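Local atomic coordinates of Lin1944 protein (Listeria innocua, PDB entry 3D7L), a protein that is of unknown function but probably acts as an oxidoreductase of the short-chain dehydrogenase/reductase family. Residues G67-P79 and M117-A129. Residues are numbered along the deposited sequence; the frame is centred on the assembly and turned at random.
Sequences GSATFSPLTELTP and MMEDPIVQGASAA
F71 and Q124 make the two largest contributions to the contact between the loop 67-79 and the turn that leads into helix 126-142. The aliphatic part of Q124 lies over the phenylalanine ring, its CB 3.7 Å from the ring centroid and only 7° off the normal, a CH-pi contact. CG of F71 stands anti to the backbone N (chi1 -167°), a setting that helps turn one ring face to Q124 CB. At the ring edge, CD1 of I122 comes within 3.7 Å of F71 CE2, and the selenium of selenomethionine M117 lies beside the same atom. A glutamine suits this place because its methylenes pack on F71 and P73 while its amide remains able to bond.

That amide supplies the direct hydrogen bond: Q124 NE2 donates to F71 O over 2.8 Å, bent (131° at the hydrogen) and reaching the carbonyl from above its plane. Q124 CA makes a CA-H...O contact with S72 O at 3.3 Å. One water bridges T70 O, Q124 O and A128 N; another accepts from A126 N and donates to S72 O, so amides at the start of the helix are met through water.

Farther along, the small A69 and A128 let their methyl groups meet, CB to CB, at 3.6 Å. The larger L77 packs its CD2 on S127 CB. I122 to G125 form a type II turn, closed by G125 N to I122 O (3.0 Å).

Across the dimer, E145 of the second subunit bonds to the backbone N of both L74 and Q124. Within the chain, S127 OG bonds T85, and T70 OG1 bonds K81 O, both on helix 79-100. The contact thus joins the loop between strand 59-64 and helix 79-100 to the one between strand 108-113 and helix 126-142, beyond the carboxyl ends of neighbouring parallel strands of the Rossmann-type sheet.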
# COMPACT_ATOMS: atom_id res chain seq x y z
N GLY D 67 2.87 -7.22 -12.54
CA GLY D 67 1.87 -7.04 -11.49
C GLY D 67 0.66 -6.32 -12.03
O GLY D 67 0.79 -5.29 -12.67
N SER D 68 -0.51 -6.87 -11.76
CA SER D 68 -1.76 -6.32 -12.28
C SER D 68 -2.62 -5.80 -11.15
O SER D 68 -2.60 -6.34 -10.04
CB SER D 68 -2.57 -7.40 -13.01
OG SER D 68 -1.77 -8.12 -13.93
N ALA D 69 -3.40 -4.77 -11.47
CA ALA D 69 -4.32 -4.10 -10.55
C ALA D 69 -5.69 -3.95 -11.21
O ALA D 69 -5.78 -3.53 -12.37
CB ALA D 69 -3.79 -2.71 -10.17
N THR D 70 -6.75 -4.29 -10.47
CA THR D 70 -8.11 -4.03 -10.93
C THR D 70 -8.30 -2.55 -11.26
O THR D 70 -7.92 -1.68 -10.44
CB THR D 70 -9.16 -4.47 -9.88
OG1 THR D 70 -9.17 -5.89 -9.82
CG2 THR D 70 -10.55 -3.99 -10.24
N PHE D 71 -8.87 -2.29 -12.44
CA PHE D 71 -9.14 -0.95 -12.96
C PHE D 71 -10.65 -0.77 -13.07
O PHE D 71 -11.22 -0.81 -14.16
CB PHE D 71 -8.45 -0.79 -14.32
CG PHE D 71 -8.37 0.62 -14.85
CD1 PHE D 71 -9.05 0.96 -16.02
CD2 PHE D 71 -7.58 1.60 -14.22
CE1 PHE D 71 -8.97 2.27 -16.55
CE2 PHE D 71 -7.48 2.92 -14.74
CZ PHE D 71 -8.19 3.25 -15.91
N SER D 72 -11.30 -0.59 -11.92
CA SER D 72 -12.76 -0.48 -11.78
C SER D 72 -13.16 0.88 -11.16
O SER D 72 -12.43 1.41 -10.32
CB SER D 72 -13.26 -1.62 -10.86
OG SER D 72 -14.56 -1.35 -10.33
N PRO D 73 -14.31 1.45 -11.57
CA PRO D 73 -14.87 2.59 -10.85
C PRO D 73 -15.00 2.25 -9.38
O PRO D 73 -15.31 1.09 -9.04
CB PRO D 73 -16.27 2.74 -11.46
CG PRO D 73 -16.15 2.18 -12.81
CD PRO D 73 -15.16 1.06 -12.72
N LEU D 74 -14.77 3.25 -8.52
CA LEU D 74 -14.84 3.08 -7.07
C LEU D 74 -16.12 2.41 -6.56
O LEU D 74 -16.07 1.49 -5.73
CB LEU D 74 -14.64 4.40 -6.33
CG LEU D 74 -14.78 4.31 -4.80
CD1 LEU D 74 -13.63 3.45 -4.19
CD2 LEU D 74 -14.86 5.71 -4.16
N THR D 75 -17.27 2.85 -7.05
CA THR D 75 -18.53 2.30 -6.55
C THR D 75 -18.80 0.88 -7.06
O THR D 75 -19.75 0.23 -6.63
CB THR D 75 -19.72 3.24 -6.84
OG1 THR D 75 -19.83 3.44 -8.25
CG2 THR D 75 -19.53 4.61 -6.14
N GLU D 76 -17.97 0.41 -7.99
CA GLU D 76 -18.05 -0.96 -8.54
C GLU D 76 -16.93 -1.83 -7.99
O GLU D 76 -16.82 -3.01 -8.34
CB GLU D 76 -17.90 -0.93 -10.07
CG GLU D 76 -19.19 -0.83 -10.86
CD GLU D 76 -20.17 0.18 -10.29
OE1 GLU D 76 -21.20 -0.27 -9.75
OE2 GLU D 76 -19.90 1.40 -10.37
N LEU D 77 -16.06 -1.23 -7.19
CA LEU D 77 -14.88 -1.92 -6.68
C LEU D 77 -15.26 -2.70 -5.41
O LEU D 77 -15.44 -2.13 -4.35
CB LEU D 77 -13.76 -0.91 -6.39
CG LEU D 77 -12.41 -1.41 -5.85
CD1 LEU D 77 -11.83 -2.55 -6.71
CD2 LEU D 77 -11.45 -0.24 -5.70
N THR D 78 -15.43 -4.00 -5.54
CA THR D 78 -15.80 -4.82 -4.39
C THR D 78 -14.55 -5.36 -3.70
O THR D 78 -13.47 -5.35 -4.28
CB THR D 78 -16.69 -6.01 -4.80
OG1 THR D 78 -15.94 -6.89 -5.65
CG2 THR D 78 -17.93 -5.52 -5.52
N PRO D 79 -14.70 -5.89 -2.46
CA PRO D 79 -13.57 -6.61 -1.87
C PRO D 79 -12.97 -7.70 -2.80
O PRO D 79 -11.74 -7.80 -2.90
CB PRO D 79 -14.20 -7.26 -0.63
CG PRO D 79 -15.31 -6.29 -0.26
CD PRO D 79 -15.87 -5.86 -1.57
N MSE D 117 -0.42 6.75 -10.64
CA MSE D 117 -1.80 6.76 -10.15
C MSE D 117 -1.91 6.94 -8.63
O MSE D 117 -2.94 7.40 -8.15
CB MSE D 117 -2.55 5.52 -10.59
CG MSE D 117 -3.09 5.68 -11.97
SE MSE D 117 -4.16 4.16 -12.47
CE MSE D 117 -2.82 3.16 -13.42
N MSE D 118 -0.87 6.57 -7.89
CA MSE D 118 -0.81 6.86 -6.46
C MSE D 118 -0.63 8.35 -6.10
O MSE D 118 -0.91 8.74 -4.97
CB MSE D 118 0.30 6.05 -5.80
CG MSE D 118 1.70 6.49 -6.25
SE MSE D 118 3.10 5.63 -5.22
CE MSE D 118 4.65 6.25 -6.21
N GLU D 119 -0.14 9.17 -7.04
CA GLU D 119 0.19 10.59 -6.77
C GLU D 119 -0.67 11.60 -7.54
O GLU D 119 -0.86 12.73 -7.10
CB GLU D 119 1.66 10.90 -7.13
CG GLU D 119 2.65 9.88 -6.59
CD GLU D 119 4.02 10.48 -6.20
OE1 GLU D 119 4.03 11.47 -5.40
OE2 GLU D 119 5.07 9.96 -6.67
N ASP D 120 -1.15 11.19 -8.71
CA ASP D 120 -1.92 12.06 -9.62
C ASP D 120 -3.12 11.23 -10.04
O ASP D 120 -3.13 10.68 -11.16
CB ASP D 120 -1.04 12.38 -10.83
CG ASP D 120 -1.56 13.54 -11.66
OD1 ASP D 120 -2.75 13.94 -11.55
OD2 ASP D 120 -0.75 14.05 -12.46
N PRO D 121 -4.10 11.07 -9.13
CA PRO D 121 -5.09 10.00 -9.31
C PRO D 121 -6.09 10.20 -10.43
O PRO D 121 -6.40 11.35 -10.81
CB PRO D 121 -5.81 9.95 -7.96
CG PRO D 121 -5.65 11.31 -7.38
CD PRO D 121 -4.33 11.83 -7.88
N ILE D 122 -6.61 9.09 -10.95
CA ILE D 122 -7.65 9.11 -11.98
C ILE D 122 -8.86 8.25 -11.58
O ILE D 122 -8.76 7.36 -10.71
CB ILE D 122 -7.10 8.63 -13.35
CG1 ILE D 122 -6.56 7.20 -13.22
CG2 ILE D 122 -6.06 9.65 -13.91
CD1 ILE D 122 -6.47 6.45 -14.53
N VAL D 123 -9.99 8.51 -12.23
CA VAL D 123 -11.16 7.67 -12.04
C VAL D 123 -10.80 6.25 -12.52
O VAL D 123 -10.12 6.08 -13.54
CB VAL D 123 -12.41 8.23 -12.77
CG1 VAL D 123 -13.59 7.27 -12.65
CG2 VAL D 123 -12.78 9.64 -12.22
N GLN D 124 -11.25 5.26 -11.76
CA GLN D 124 -10.89 3.84 -11.91
C GLN D 124 -9.54 3.42 -11.33
O GLN D 124 -9.20 2.21 -11.33
CB GLN D 124 -11.03 3.37 -13.36
CG GLN D 124 -12.43 3.52 -13.88
CD GLN D 124 -12.66 2.81 -15.19
OE1 GLN D 124 -13.18 3.40 -16.14
NE2 GLN D 124 -12.29 1.54 -15.26
N GLY D 125 -8.78 4.39 -10.81
CA GLY D 125 -7.43 4.12 -10.35
C GLY D 125 -7.22 3.76 -8.88
O GLY D 125 -6.08 3.54 -8.50
N ALA D 126 -8.27 3.68 -8.07
CA ALA D 126 -8.12 3.56 -6.60
C ALA D 126 -7.36 2.31 -6.17
O ALA D 126 -6.54 2.36 -5.24
CB ALA D 126 -9.48 3.60 -5.89
N SER D 127 -7.64 1.20 -6.84
CA SER D 127 -7.03 -0.06 -6.50
C SER D 127 -5.56 -0.09 -6.95
O SER D 127 -4.69 -0.57 -6.23
CB SER D 127 -7.84 -1.19 -7.11
OG SER D 127 -7.33 -2.44 -6.74
N ALA D 128 -5.26 0.45 -8.13
CA ALA D 128 -3.86 0.54 -8.56
C ALA D 128 -3.07 1.55 -7.67
O ALA D 128 -1.92 1.31 -7.28
CB ALA D 128 -3.78 0.89 -10.04
N ALA D 129 -3.72 2.66 -7.32
CA ALA D 129 -3.16 3.63 -6.37
C ALA D 129 -2.71 2.95 -5.05
O ALA D 129 -1.57 3.09 -4.63
CB ALA D 129 -4.19 4.74 -6.08
O HOH W 1 -7.60 0.72 -9.92
O HOH W 2 -11.35 3.35 -8.59